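PDB 5C2V: hydrazine synthase subunit alpha from Candidatus Kuenenia stuttgartiensis, which catalyses, as part of the hydrazine synthase complex, the condensation of hydroxylamine with ammonia to form hydrazine, and carries two c-type hemes. Local coordinates for residues F400-F406 with R549-G553; R463-G467 with Q521-P526; S586-F592 with T628-E634; K609-D613 with E634-K640; T643-R648 with Q766-I770. All blocks are in the same frame, centred on the assembly; numbering follows the deposited sequence.

Contact 1 of 5, residues F400-F406 with R549-G553; sequences FTAGKNF and RPYHG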
# COMPACT_ATOMS: atom_id res chain seq x y z
N PHE D 400 -5.49 38.63 -12.36
CA PHE D 400 -4.35 39.54 -12.48
C PHE D 400 -3.48 39.22 -13.69
O PHE D 400 -2.40 39.79 -13.84
CB PHE D 400 -3.54 39.53 -11.19
CG PHE D 400 -4.19 40.30 -10.07
CD1 PHE D 400 -5.16 39.71 -9.27
CD2 PHE D 400 -3.86 41.62 -9.85
CE1 PHE D 400 -5.77 40.42 -8.26
CE2 PHE D 400 -4.47 42.34 -8.83
CZ PHE D 400 -5.42 41.74 -8.04
N THR D 401 -3.92 38.29 -14.53
CA THR D 401 -3.22 38.02 -15.78
C THR D 401 -4.13 38.16 -17.00
O THR D 401 -5.29 37.75 -16.99
CB THR D 401 -2.59 36.61 -15.79
OG1 THR D 401 -2.03 36.35 -17.09
CG2 THR D 401 -3.63 35.55 -15.47
N ALA D 402 -3.58 38.76 -18.06
CA ALA D 402 -4.27 38.93 -19.33
C ALA D 402 -3.99 37.74 -20.25
O ALA D 402 -4.29 37.78 -21.44
CB ALA D 402 -3.88 40.23 -19.99
N GLY D 403 -3.38 36.70 -19.69
CA GLY D 403 -2.94 35.55 -20.46
C GLY D 403 -1.46 35.57 -20.79
O GLY D 403 -0.67 36.17 -20.06
N LYS D 404 -1.09 34.90 -21.88
CA LYS D 404 0.31 34.62 -22.21
C LYS D 404 1.18 35.87 -22.20
O LYS D 404 0.86 36.87 -22.86
CB LYS D 404 0.39 33.94 -23.58
CG LYS D 404 1.70 34.14 -24.31
CD LYS D 404 1.55 33.79 -25.79
CE LYS D 404 2.81 34.14 -26.58
NZ LYS D 404 2.63 33.92 -28.04
N ASN D 405 2.25 35.82 -21.42
CA ASN D 405 3.23 36.90 -21.29
C ASN D 405 2.67 38.17 -20.64
O ASN D 405 3.39 39.14 -20.43
CB ASN D 405 3.84 37.24 -22.66
CG ASN D 405 4.59 36.08 -23.26
OD1 ASN D 405 4.54 35.85 -24.47
ND2 ASN D 405 5.30 35.33 -22.42
N PHE D 406 1.38 38.15 -20.33
CA PHE D 406 0.68 39.34 -19.86
C PHE D 406 0.34 39.31 -18.37
O PHE D 406 -0.43 38.47 -17.91
CB PHE D 406 -0.60 39.54 -20.66
CG PHE D 406 -0.48 40.57 -21.75
CD1 PHE D 406 -0.80 41.89 -21.50
CD2 PHE D 406 -0.06 40.21 -23.01
CE1 PHE D 406 -0.70 42.84 -22.50
CE2 PHE D 406 0.04 41.15 -24.02
CZ PHE D 406 -0.28 42.47 -23.76
N ARG D 549 1.25 31.69 -13.26
CA ARG D 549 0.84 32.60 -14.32
C ARG D 549 1.79 33.79 -14.31
O ARG D 549 2.45 34.04 -13.30
CB ARG D 549 -0.62 33.05 -14.13
CG ARG D 549 -1.65 31.92 -14.20
CD ARG D 549 -1.35 30.93 -15.32
NE ARG D 549 -1.19 31.57 -16.62
CZ ARG D 549 -2.18 31.82 -17.47
NH1 ARG D 549 -3.43 31.49 -17.15
NH2 ARG D 549 -1.94 32.41 -18.63
N PRO D 550 1.90 34.51 -15.44
CA PRO D 550 2.78 35.68 -15.51
C PRO D 550 2.54 36.69 -14.39
O PRO D 550 1.38 36.98 -14.07
CB PRO D 550 2.44 36.28 -16.88
CG PRO D 550 2.02 35.12 -17.69
CD PRO D 550 1.30 34.19 -16.75
N TYR D 551 3.62 37.18 -13.79
CA TYR D 551 3.59 38.21 -12.75
C TYR D 551 2.96 37.72 -11.44
O TYR D 551 3.07 38.37 -10.40
CB TYR D 551 2.84 39.46 -13.25
CG TYR D 551 2.65 40.53 -12.20
CD1 TYR D 551 3.71 41.32 -11.78
CD2 TYR D 551 1.40 40.75 -11.63
CE1 TYR D 551 3.54 42.30 -10.82
CE2 TYR D 551 1.22 41.72 -10.67
CZ TYR D 551 2.29 42.50 -10.27
OH TYR D 551 2.11 43.47 -9.31
N HIS D 552 2.32 36.55 -11.48
CA HIS D 552 1.73 35.97 -10.29
C HIS D 552 2.80 35.49 -9.33
O HIS D 552 3.97 35.33 -9.70
CB HIS D 552 0.81 34.80 -10.66
CG HIS D 552 -0.55 35.23 -11.11
ND1 HIS D 552 -0.75 36.02 -12.22
CD2 HIS D 552 -1.78 34.99 -10.59
CE1 HIS D 552 -2.05 36.24 -12.37
NE2 HIS D 552 -2.69 35.62 -11.39
N GLY D 553 2.40 35.27 -8.09
CA GLY D 553 3.29 34.70 -7.10
C GLY D 553 2.49 33.87 -6.12
O GLY D 553 1.32 34.15 -5.88
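With OG1 of Thr401 set anti to its own backbone nitrogen (chi1 174°) and CG of His552 anti to its carbonyl carbon (chi1 -81°), the threonine's CB and CG2 come up against the CE1 corner of the imidazole. Thr401 CB lies 3.5 Å from His552 CE1, and the two side chains cross at about a right angle. The threonine belongs to a tight beta-hairpin, in which the type II turn from Gly403 to Phe406 joins strands 401-403 and 406-408; a second type II turn, Arg549 to His552, faces it from the middle domain. No hydrogen bond passes between the two segments; those that are present brace each turn from within. Thr401 OG1 accepts from Gly403 N at 3.0 Å, forming an ST turn, and donates to Phe406 O at 2.8 Å, nearly in line with the carbonyl bond. Pro550 leans into the hairpin, its CG 3.7 Å from Gly403 O and its CB near Phe406 O. Beside it the Arg549 guanidinium has Thr401 OG1 over one face, while its nitrogens are engaged by Asp219, Asp524 and the carbonyl of Asp265. Phe400 meets Phe132 of the gamma subunit edge-to-face. The rotation of the His552 ring is fixed by its bond from ND1 to Pro550 O, 3.0 Å long and almost straight at 177°, with the oxygen lying in the ring plane.

Contact 2 of 5, residues R463-G467 with Q521-P526; sequences RIIQG and QLSDVP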
# COMPACT_ATOMS: atom_id res chain seq x y z
N ARG D 463 16.48 23.34 -4.86
CA ARG D 463 16.65 23.10 -6.29
C ARG D 463 15.30 23.17 -6.99
O ARG D 463 14.33 22.54 -6.56
CB ARG D 463 17.31 21.74 -6.55
CG ARG D 463 17.44 21.40 -8.03
CD ARG D 463 18.02 20.02 -8.26
NE ARG D 463 19.39 19.90 -7.78
CZ ARG D 463 19.75 19.20 -6.71
NH1 ARG D 463 18.84 18.55 -6.00
NH2 ARG D 463 21.03 19.15 -6.34
N ILE D 464 15.24 23.94 -8.07
CA ILE D 464 14.03 24.11 -8.85
C ILE D 464 14.20 23.47 -10.22
O ILE D 464 15.12 23.83 -10.98
CB ILE D 464 13.64 25.59 -9.01
CG1 ILE D 464 13.78 26.32 -7.67
CG2 ILE D 464 12.23 25.71 -9.55
CD1 ILE D 464 13.48 27.80 -7.75
N ILE D 465 13.29 22.55 -10.52
CA ILE D 465 13.38 21.67 -11.69
C ILE D 465 12.19 21.87 -12.63
O ILE D 465 11.05 21.93 -12.17
CB ILE D 465 13.43 20.19 -11.25
CG1 ILE D 465 14.69 19.92 -10.42
CG2 ILE D 465 13.36 19.26 -12.45
CD1 ILE D 465 14.73 18.53 -9.81
N GLN D 466 12.45 21.96 -13.93
CA GLN D 466 11.38 22.07 -14.91
C GLN D 466 11.19 20.78 -15.71
O GLN D 466 12.13 20.29 -16.33
CB GLN D 466 11.65 23.23 -15.88
CG GLN D 466 10.58 23.38 -16.96
CD GLN D 466 10.91 24.48 -17.95
OE1 GLN D 466 11.80 25.29 -17.72
NE2 GLN D 466 10.18 24.51 -19.06
N GLY D 467 9.98 20.25 -15.67
CA GLY D 467 9.65 19.06 -16.44
C GLY D 467 9.57 19.32 -17.94
O GLY D 467 8.88 20.23 -18.39
N GLN D 521 11.11 33.23 -11.01
CA GLN D 521 11.42 32.18 -11.96
C GLN D 521 10.48 32.20 -13.16
O GLN D 521 9.60 33.05 -13.26
CB GLN D 521 11.35 30.82 -11.28
CG GLN D 521 9.96 30.46 -10.81
CD GLN D 521 9.84 29.02 -10.39
OE1 GLN D 521 10.61 28.53 -9.56
NE2 GLN D 521 8.87 28.32 -10.97
N LEU D 522 10.67 31.23 -14.06
CA LEU D 522 9.84 31.10 -15.25
C LEU D 522 8.37 30.88 -14.91
O LEU D 522 8.05 30.34 -13.85
CB LEU D 522 10.34 29.95 -16.12
CG LEU D 522 11.73 30.06 -16.76
CD1 LEU D 522 12.26 28.69 -17.12
CD2 LEU D 522 11.66 30.94 -17.99
N SER D 523 7.49 31.31 -15.80
CA SER D 523 6.06 31.12 -15.61
C SER D 523 5.46 30.42 -16.83
O SER D 523 6.09 30.34 -17.88
CB SER D 523 5.37 32.47 -15.38
OG SER D 523 5.42 33.28 -16.53
N ASP D 524 4.24 29.91 -16.66
CA ASP D 524 3.56 29.12 -17.69
C ASP D 524 4.34 27.87 -18.07
O ASP D 524 4.21 27.36 -19.18
CB ASP D 524 3.29 29.97 -18.94
CG ASP D 524 2.22 31.02 -18.71
OD1 ASP D 524 1.32 30.80 -17.88
OD2 ASP D 524 2.28 32.08 -19.38
N VAL D 525 5.16 27.37 -17.15
CA VAL D 525 5.90 26.13 -17.35
C VAL D 525 5.79 25.24 -16.12
O VAL D 525 5.77 25.74 -14.99
CB VAL D 525 7.39 26.40 -17.67
CG1 VAL D 525 7.53 27.14 -19.00
CG2 VAL D 525 8.05 27.19 -16.55
N PRO D 526 5.71 23.92 -16.33
CA PRO D 526 5.62 22.98 -15.20
C PRO D 526 6.93 22.88 -14.42
O PRO D 526 8.00 22.81 -15.02
CB PRO D 526 5.28 21.65 -15.88
CG PRO D 526 5.85 21.78 -17.25
CD PRO D 526 5.68 23.22 -17.63
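The side chain of Gln466 stretches straight out from its strand and passes at about a right angle to both Val525 and Leu522. With CG anti to the backbone nitrogen (chi1 179°), the amide is carried against the valine: NE2 lies 3.6 Å from Val525 CB, and OE1 is 3.5 Å from Leu522 CD1. That oxygen finds its hydrogen-bonding partner beyond the two segments, in NE2 of Gln641. Nearer the backbone, Gln466 CG rests 3.3 Å from Pro526 O. Pro526 O also takes a weak bond from Gly467 N (3.3 Å), at the end of strand 461-467, beside the start of its antiparallel partner 527-532. Residues 523-526 link strand 517-522 of one sheet to strand 527-532 of the next, both within the middle domain. Toward the other end, Gln521 approaches Ile464 at a slant, its OE1 lying against two branches of the isoleucine, 3.3 Å from Ile464 CG2 and 3.5 Å from Ile464 CD1. Apolar carbons therefore flank a buried amide oxygen, which is satisfied by a hydrogen bond from Trp431 NE1. Pro526 closes the far end, with its CG 3.6 Å from Gly467 O.

Contact 3 of 5, residues S586-F592 with T628-E634; sequences SHYDSPF and TTSQPVE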
# COMPACT_ATOMS: atom_id res chain seq x y z
N SER D 586 9.49 48.57 -8.93
CA SER D 586 9.64 47.18 -9.38
C SER D 586 8.37 46.35 -9.24
O SER D 586 7.51 46.64 -8.40
CB SER D 586 10.77 46.50 -8.60
OG SER D 586 12.01 47.16 -8.80
N HIS D 587 8.24 45.33 -10.09
CA HIS D 587 7.19 44.33 -9.94
C HIS D 587 7.53 43.39 -8.79
O HIS D 587 6.71 43.14 -7.91
CB HIS D 587 7.00 43.53 -11.23
CG HIS D 587 6.36 44.31 -12.34
ND1 HIS D 587 6.81 44.26 -13.64
CD2 HIS D 587 5.30 45.14 -12.35
CE1 HIS D 587 6.06 45.03 -14.40
NE2 HIS D 587 5.13 45.58 -13.64
N TYR D 588 8.75 42.86 -8.82
CA TYR D 588 9.26 42.00 -7.76
C TYR D 588 10.75 42.25 -7.53
O TYR D 588 11.52 42.35 -8.48
CB TYR D 588 9.03 40.52 -8.08
CG TYR D 588 7.60 40.07 -7.96
CD1 TYR D 588 6.96 40.02 -6.73
CD2 TYR D 588 6.89 39.67 -9.08
CE1 TYR D 588 5.65 39.60 -6.62
CE2 TYR D 588 5.58 39.24 -8.98
CZ TYR D 588 4.96 39.21 -7.75
OH TYR D 588 3.66 38.79 -7.65
N ASP D 589 11.14 42.34 -6.26
CA ASP D 589 12.54 42.51 -5.91
C ASP D 589 13.21 41.20 -5.50
O ASP D 589 14.37 41.20 -5.08
CB ASP D 589 12.68 43.54 -4.79
CG ASP D 589 12.19 44.91 -5.20
OD1 ASP D 589 12.88 45.56 -6.01
OD2 ASP D 589 11.12 45.33 -4.72
N SER D 590 12.48 40.09 -5.59
CA SER D 590 13.04 38.79 -5.22
C SER D 590 14.04 38.30 -6.27
O SER D 590 13.85 38.52 -7.47
CB SER D 590 11.92 37.76 -5.05
OG SER D 590 11.14 37.65 -6.22
N PRO D 591 15.12 37.64 -5.81
CA PRO D 591 16.17 37.13 -6.71
C PRO D 591 15.69 36.01 -7.62
O PRO D 591 14.85 35.20 -7.23
CB PRO D 591 17.24 36.61 -5.73
CG PRO D 591 16.95 37.28 -4.43
CD PRO D 591 15.46 37.43 -4.40
N PHE D 592 16.23 35.96 -8.84
CA PHE D 592 15.94 34.88 -9.77
C PHE D 592 16.75 33.64 -9.44
O PHE D 592 17.81 33.74 -8.81
CB PHE D 592 16.20 35.33 -11.21
CG PHE D 592 15.20 36.32 -11.73
CD1 PHE D 592 15.39 37.68 -11.55
CD2 PHE D 592 14.07 35.90 -12.39
CE1 PHE D 592 14.47 38.60 -12.02
CE2 PHE D 592 13.14 36.80 -12.87
CZ PHE D 592 13.34 38.16 -12.68
N THR D 628 12.26 47.27 -14.25
CA THR D 628 11.11 46.88 -13.45
C THR D 628 11.44 45.83 -12.38
O THR D 628 10.55 45.33 -11.71
CB THR D 628 9.97 46.34 -14.34
OG1 THR D 628 8.80 46.13 -13.54
CG2 THR D 628 10.37 45.03 -14.98
N THR D 629 12.72 45.48 -12.25
CA THR D 629 13.16 44.68 -11.11
C THR D 629 14.58 45.07 -10.69
O THR D 629 15.38 45.53 -11.50
CB THR D 629 13.12 43.17 -11.41
OG1 THR D 629 13.32 42.44 -10.20
CG2 THR D 629 14.18 42.78 -12.42
N SER D 630 14.87 44.90 -9.40
CA SER D 630 16.16 45.28 -8.84
C SER D 630 17.24 44.24 -9.12
O SER D 630 18.41 44.57 -9.27
CB SER D 630 16.04 45.51 -7.33
OG SER D 630 14.88 46.25 -7.02
N GLN D 631 16.83 42.98 -9.18
CA GLN D 631 17.77 41.87 -9.28
C GLN D 631 18.13 41.53 -10.72
O GLN D 631 17.33 41.75 -11.63
CB GLN D 631 17.19 40.63 -8.59
CG GLN D 631 16.54 40.93 -7.25
CD GLN D 631 17.51 41.45 -6.21
OE1 GLN D 631 18.73 41.30 -6.34
NE2 GLN D 631 16.98 42.06 -5.16
N PRO D 632 19.34 40.99 -10.93
CA PRO D 632 19.78 40.51 -12.25
C PRO D 632 18.81 39.47 -12.81
O PRO D 632 18.27 38.67 -12.05
CB PRO D 632 21.15 39.89 -11.96
CG PRO D 632 21.63 40.60 -10.75
CD PRO D 632 20.41 40.88 -9.93
N VAL D 633 18.61 39.49 -14.12
CA VAL D 633 17.65 38.59 -14.75
C VAL D 633 18.33 37.30 -15.20
O VAL D 633 19.14 37.32 -16.13
CB VAL D 633 16.97 39.25 -15.96
CG1 VAL D 633 15.97 38.31 -16.59
CG2 VAL D 633 16.31 40.55 -15.54
N GLU D 634 18.00 36.19 -14.56
CA GLU D 634 18.67 34.93 -14.85
C GLU D 634 17.70 33.77 -15.05
O GLU D 634 16.72 33.63 -14.32
CB GLU D 634 19.66 34.59 -13.73
CG GLU D 634 20.42 33.29 -13.94
CD GLU D 634 21.58 33.12 -12.97
OE1 GLU D 634 22.51 32.35 -13.29
OE2 GLU D 634 21.56 33.76 -11.90
O HOH W 1 19.73 34.64 -9.99
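Ser586 to Phe592 and Thr628 to Glu634 are irregular chains running alongside each other in the same direction, fastened at one end by the bond from His587 N to Thr628 O (2.8 Å). Thr628 OG1 sits over one face of the His587 imidazole. Next along, the hydroxyl of Thr629 donates to Tyr588 O and that of Ser630 to Asp589 OD1, both modelled at doubtfully short lengths. Gln631, bent at its second torsion (chi2 -64°), turns its amide back so that NE2 reaches Asp589 O at 2.7 Å. Phe592 has the most surface covered here: its CD1 lies 3.1 Å from Pro632 O, CE1 is 4.4 Å from Val633 CG2, and Thr629 CG2 approaches the ring edge. These paired loops lie against two neighbouring sheets. On one, Phe592 meets Trp428 of strand 428-433 edge-to-face and Ser590 OG bonds to Ser520 OG on strand 517-522; on the other, Pro591 packs on strand 503-510.

Contact 4 of 5, residues K609-D613 with E634-K640; sequences KHGED and EGLTLDK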
# COMPACT_ATOMS: atom_id res chain seq x y z
N LYS D 609 25.46 30.66 -7.19
CA LYS D 609 26.31 31.28 -8.21
C LYS D 609 25.57 31.58 -9.51
O LYS D 609 24.82 30.75 -10.02
CB LYS D 609 27.51 30.37 -8.50
CG LYS D 609 28.59 31.02 -9.34
CD LYS D 609 29.75 30.06 -9.56
CE LYS D 609 30.91 30.75 -10.25
NZ LYS D 609 31.44 31.89 -9.45
N HIS D 610 25.80 32.78 -10.04
CA HIS D 610 25.21 33.22 -11.30
C HIS D 610 25.76 32.44 -12.49
O HIS D 610 26.92 32.01 -12.48
CB HIS D 610 25.44 34.72 -11.52
CG HIS D 610 24.50 35.60 -10.77
ND1 HIS D 610 23.13 35.55 -10.95
CD2 HIS D 610 24.72 36.56 -9.84
CE1 HIS D 610 22.56 36.45 -10.17
NE2 HIS D 610 23.50 37.07 -9.48
N GLY D 611 24.93 32.27 -13.52
CA GLY D 611 25.35 31.60 -14.73
C GLY D 611 25.57 32.58 -15.87
O GLY D 611 25.68 33.79 -15.64
N GLU D 612 25.63 32.07 -17.09
CA GLU D 612 25.86 32.93 -18.25
C GLU D 612 24.58 33.60 -18.72
O GLU D 612 24.63 34.64 -19.37
CB GLU D 612 26.48 32.13 -19.41
CG GLU D 612 27.17 32.99 -20.47
CD GLU D 612 26.22 33.55 -21.51
OE1 GLU D 612 25.10 33.01 -21.64
OE2 GLU D 612 26.58 34.53 -22.20
N ASP D 613 23.42 33.06 -18.35
CA ASP D 613 22.21 33.64 -18.88
C ASP D 613 21.80 34.74 -17.93
O ASP D 613 21.21 34.50 -16.87
CB ASP D 613 21.11 32.58 -19.02
CG ASP D 613 19.79 33.15 -19.49
OD1 ASP D 613 19.80 34.10 -20.30
OD2 ASP D 613 18.73 32.65 -19.04
N GLU D 634 18.00 36.19 -14.56
CA GLU D 634 18.67 34.93 -14.85
C GLU D 634 17.70 33.77 -15.05
O GLU D 634 16.72 33.63 -14.32
CB GLU D 634 19.66 34.59 -13.73
CG GLU D 634 20.42 33.29 -13.94
CD GLU D 634 21.58 33.12 -12.97
OE1 GLU D 634 22.51 32.35 -13.29
OE2 GLU D 634 21.56 33.76 -11.90
N GLY D 635 17.99 32.93 -16.04
CA GLY D 635 17.26 31.70 -16.25
C GLY D 635 15.94 31.83 -16.98
O GLY D 635 15.06 31.00 -16.83
N LEU D 636 15.80 32.89 -17.77
CA LEU D 636 14.58 33.08 -18.55
C LEU D 636 14.71 32.61 -20.00
O LEU D 636 13.74 32.65 -20.76
CB LEU D 636 14.15 34.55 -18.52
CG LEU D 636 13.72 35.08 -17.15
CD1 LEU D 636 12.98 36.40 -17.29
CD2 LEU D 636 12.88 34.05 -16.41
N THR D 637 15.90 32.17 -20.39
CA THR D 637 16.10 31.70 -21.76
C THR D 637 15.95 30.18 -21.83
O THR D 637 16.79 29.44 -21.31
CB THR D 637 17.48 32.11 -22.30
OG1 THR D 637 17.74 33.48 -21.99
CG2 THR D 637 17.54 31.92 -23.81
N LEU D 638 14.89 29.73 -22.49
CA LEU D 638 14.59 28.30 -22.58
C LEU D 638 15.65 27.56 -23.37
O LEU D 638 15.92 26.38 -23.12
CB LEU D 638 13.21 28.09 -23.22
CG LEU D 638 12.00 28.55 -22.42
CD1 LEU D 638 10.71 28.29 -23.19
CD2 LEU D 638 11.96 27.87 -21.07
N ASP D 639 16.25 28.26 -24.33
CA ASP D 639 17.32 27.70 -25.16
C ASP D 639 18.49 27.26 -24.29
O ASP D 639 19.08 26.20 -24.51
CB ASP D 639 17.77 28.74 -26.19
CG ASP D 639 18.53 28.12 -27.36
OD1 ASP D 639 19.26 27.13 -27.15
OD2 ASP D 639 18.39 28.64 -28.48
N LYS D 640 18.82 28.08 -23.30
CA LYS D 640 20.04 27.91 -22.51
C LYS D 640 19.84 27.19 -21.17
O LYS D 640 20.79 27.05 -20.40
CB LYS D 640 20.68 29.28 -22.29
CG LYS D 640 20.71 30.12 -23.55
CD LYS D 640 21.27 31.51 -23.31
CE LYS D 640 22.78 31.47 -23.18
NZ LYS D 640 23.35 32.85 -23.13
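The His610 imidazole presents its edge to the Glu634 carboxylate, with the two planes 29° apart. Its ND1 donates to Glu634 OE2 at 2.6 Å; the oxygen lies near the ring plane but is approached from above the plane of its own carboxylate. The Glu634 chain is extended, CG anti to the backbone nitrogen (chi1 -180°), and this brings its other oxygen, OE1, to the amide of Gly611, a hydrogen bond whose modelled length is doubtfully short. The second carboxylate, Asp613, points the opposite way across the contact and is received by residues 635-637. Thr637 OG1 donates to Asp613 OD1 at 2.7 Å from above the carboxylate plane, while Thr637 N meets Asp613 OD2 on the syn side at 3.2 Å; Gly635 N adds a weak bond to that oxygen. Further out, Lys640 NZ forms a salt bridge with Glu612 OE1, again modelled too close for its length to carry weight. Asp613 and Glu634 bracket a 20-residue loop within the cytochrome c family region, and Glu634 CA adds a CH contact of 3.3 Å to Asp613 O. The side chain of Leu636 packs on Leu522 of strand 517-522. Asp613 is thus gripped by the backbone and hydroxyl of Thr637, and Glu634 by His610, donors that would probably stabilise both buried carboxylates as anions, whereas both residues of the Glu612-Lys640 pair are exposed.

Contact 5 of 5, residues T643-R648 with Q766-I770; sequences TVDFRR and QWDNI. With CA (calcium ion), chain Z.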
# COMPACT_ATOMS: atom_id res chain seq x y z
N THR D 643 20.57 21.13 -18.08
CA THR D 643 20.17 19.84 -17.54
C THR D 643 21.39 18.92 -17.47
O THR D 643 22.45 19.24 -18.02
CB THR D 643 19.09 19.17 -18.40
OG1 THR D 643 18.52 18.06 -17.68
CG2 THR D 643 19.67 18.66 -19.71
N VAL D 644 21.25 17.79 -16.79
CA VAL D 644 22.32 16.81 -16.72
C VAL D 644 21.98 15.59 -17.57
O VAL D 644 21.02 14.87 -17.28
CB VAL D 644 22.60 16.36 -15.28
CG1 VAL D 644 23.76 15.38 -15.24
CG2 VAL D 644 22.91 17.57 -14.40
N ASP D 645 22.77 15.36 -18.61
CA ASP D 645 22.57 14.22 -19.50
C ASP D 645 23.66 13.18 -19.26
O ASP D 645 24.84 13.51 -19.21
CB ASP D 645 22.58 14.68 -20.96
CG ASP D 645 22.16 13.58 -21.92
OD1 ASP D 645 23.04 12.81 -22.35
OD2 ASP D 645 20.96 13.49 -22.24
N PHE D 646 23.25 11.92 -19.11
CA PHE D 646 24.18 10.85 -18.75
C PHE D 646 25.27 10.63 -19.79
O PHE D 646 26.42 10.36 -19.45
CB PHE D 646 23.42 9.54 -18.52
CG PHE D 646 24.29 8.42 -18.03
CD1 PHE D 646 24.62 8.31 -16.69
CD2 PHE D 646 24.78 7.46 -18.92
CE1 PHE D 646 25.42 7.28 -16.24
CE2 PHE D 646 25.58 6.43 -18.47
CZ PHE D 646 25.90 6.34 -17.13
N ARG D 647 24.91 10.75 -21.06
CA ARG D 647 25.84 10.51 -22.16
C ARG D 647 26.86 11.64 -22.30
O ARG D 647 28.04 11.41 -22.52
CB ARG D 647 25.08 10.33 -23.47
CG ARG D 647 23.95 9.32 -23.37
CD ARG D 647 22.89 9.60 -24.42
NE ARG D 647 22.24 10.89 -24.21
CZ ARG D 647 21.32 11.40 -25.02
NH1 ARG D 647 20.93 10.74 -26.10
NH2 ARG D 647 20.78 12.59 -24.74
N ARG D 648 26.37 12.87 -22.18
CA ARG D 648 27.21 14.06 -22.36
C ARG D 648 28.04 14.39 -21.12
O ARG D 648 29.17 14.85 -21.23
CB ARG D 648 26.33 15.26 -22.73
CG ARG D 648 27.11 16.50 -23.12
CD ARG D 648 26.52 17.73 -22.46
NE ARG D 648 25.09 17.86 -22.71
CZ ARG D 648 24.27 18.62 -22.00
NH1 ARG D 648 24.74 19.33 -20.98
NH2 ARG D 648 22.98 18.68 -22.30
N GLN D 766 18.09 10.09 -15.31
CA GLN D 766 17.74 9.77 -16.69
C GLN D 766 18.98 9.41 -17.51
O GLN D 766 20.10 9.41 -17.00
CB GLN D 766 17.01 10.95 -17.34
CG GLN D 766 15.65 11.28 -16.73
CD GLN D 766 15.77 12.14 -15.49
OE1 GLN D 766 16.87 12.55 -15.11
NE2 GLN D 766 14.64 12.43 -14.86
N TRP D 767 18.74 9.11 -18.78
CA TRP D 767 19.79 8.79 -19.74
C TRP D 767 19.78 9.85 -20.82
O TRP D 767 20.76 10.58 -21.02
CB TRP D 767 19.56 7.39 -20.33
CG TRP D 767 20.16 7.17 -21.70
CD1 TRP D 767 19.56 7.38 -22.90
CD2 TRP D 767 21.47 6.64 -21.99
NE1 TRP D 767 20.42 7.04 -23.93
CE2 TRP D 767 21.59 6.58 -23.39
CE3 TRP D 767 22.54 6.22 -21.20
CZ2 TRP D 767 22.75 6.12 -24.02
CZ3 TRP D 767 23.69 5.77 -21.83
CH2 TRP D 767 23.78 5.72 -23.22
N ASP D 768 18.65 9.94 -21.52
CA ASP D 768 18.48 10.95 -22.54
C ASP D 768 17.63 12.07 -21.94
O ASP D 768 16.42 11.92 -21.78
CB ASP D 768 17.80 10.33 -23.77
CG ASP D 768 18.02 11.13 -25.02
OD1 ASP D 768 17.96 12.37 -24.96
OD2 ASP D 768 18.27 10.51 -26.08
N ASN D 769 18.28 13.17 -21.60
CA ASN D 769 17.59 14.32 -21.02
C ASN D 769 17.33 15.42 -22.03
O ASN D 769 16.79 16.47 -21.69
CB ASN D 769 18.38 14.87 -19.83
CG ASN D 769 17.70 14.58 -18.50
OD1 ASN D 769 16.49 14.36 -18.45
ND2 ASN D 769 18.48 14.58 -17.42
N ILE D 770 17.73 15.18 -23.28
CA ILE D 770 17.49 16.13 -24.35
C ILE D 770 16.28 15.69 -25.18
O ILE D 770 16.37 14.72 -25.93
CB ILE D 770 18.72 16.28 -25.27
CG1 ILE D 770 19.95 16.66 -24.45
CG2 ILE D 770 18.45 17.31 -26.36
CD1 ILE D 770 21.23 16.73 -25.26
CA CA Z . 16.82 12.99 -26.90
O HOH W 2 17.33 10.93 -28.05
O HOH W 3 14.76 12.09 -26.09
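Arg647 and Trp767 bury the most surface here. The aliphatic part of the arginine runs over the indole at about a right angle, CG 3.5 Å from the centroid of the Trp767 six-membered ring, a CH-pi contact over its face. At the CE3 rim of that ring, Phe646 meets Trp767 rim to rim through its CD2. A bend at chi3 (-64°) of Arg647 then sets the guanidinium with Asp645 at its edge and Asp768 over one face. It grips Asp645 side-on, NE to OD1 at 2.8 Å and NH2 to OD2 at 2.7 Å, and its NH1 forms a salt bridge with Asp768 OD2 at 2.7 Å. NH1 also bridges to Asp774, so that the positive charge probably offsets part of that of three nearby carboxylates. Asn769 comes next in buried area. Its ND2 bonds to Val644 O at 2.6 Å with an angle of 165°, and its backbone N reaches Asp645 OD2 at 2.8 Å, from the opposite face of the carboxylate to Arg647 NH2. Asp645 is also the N-cap of helix 646-657, which leads directly to the heme-binding Cys658. Next to this network Asp768, in an Asx turn that accepts from Ile770 N, binds calcium through OD1 at 2.3 Å. Ile770 O, Gly772, Asp774 and two waters complete the ion's shell, so the N-cap of the heme-bearing helix is tied through Arg647 to a loop-borne calcium site.

In the fold
Contacts 2 and 5 are buried, whereas contacts 1, 3 and 4 are only partly so. Contacts 1 to 3 gather round the middle-domain sheets: contacts 1 and 2 touch through a salt bridge, and contacts 1 and 3 through a probable hydrogen bond from Tyr588 OH to Tyr551 O. Contacts 3 and 4 share Glu634 and alternate along the chain, while contacts 2 and 4 meet by apolar packing. Contact 5, about 32 Å from contact 1 between centres, belongs to the second heme's region. Chemistry changes accordingly: van der Waals packing with few or no cross bonds in contacts 1 and 2, hydrogen-bonded loops in 3 and 4, with carboxylates as the main acceptors in 4, and salt bridges beside calcium in 5.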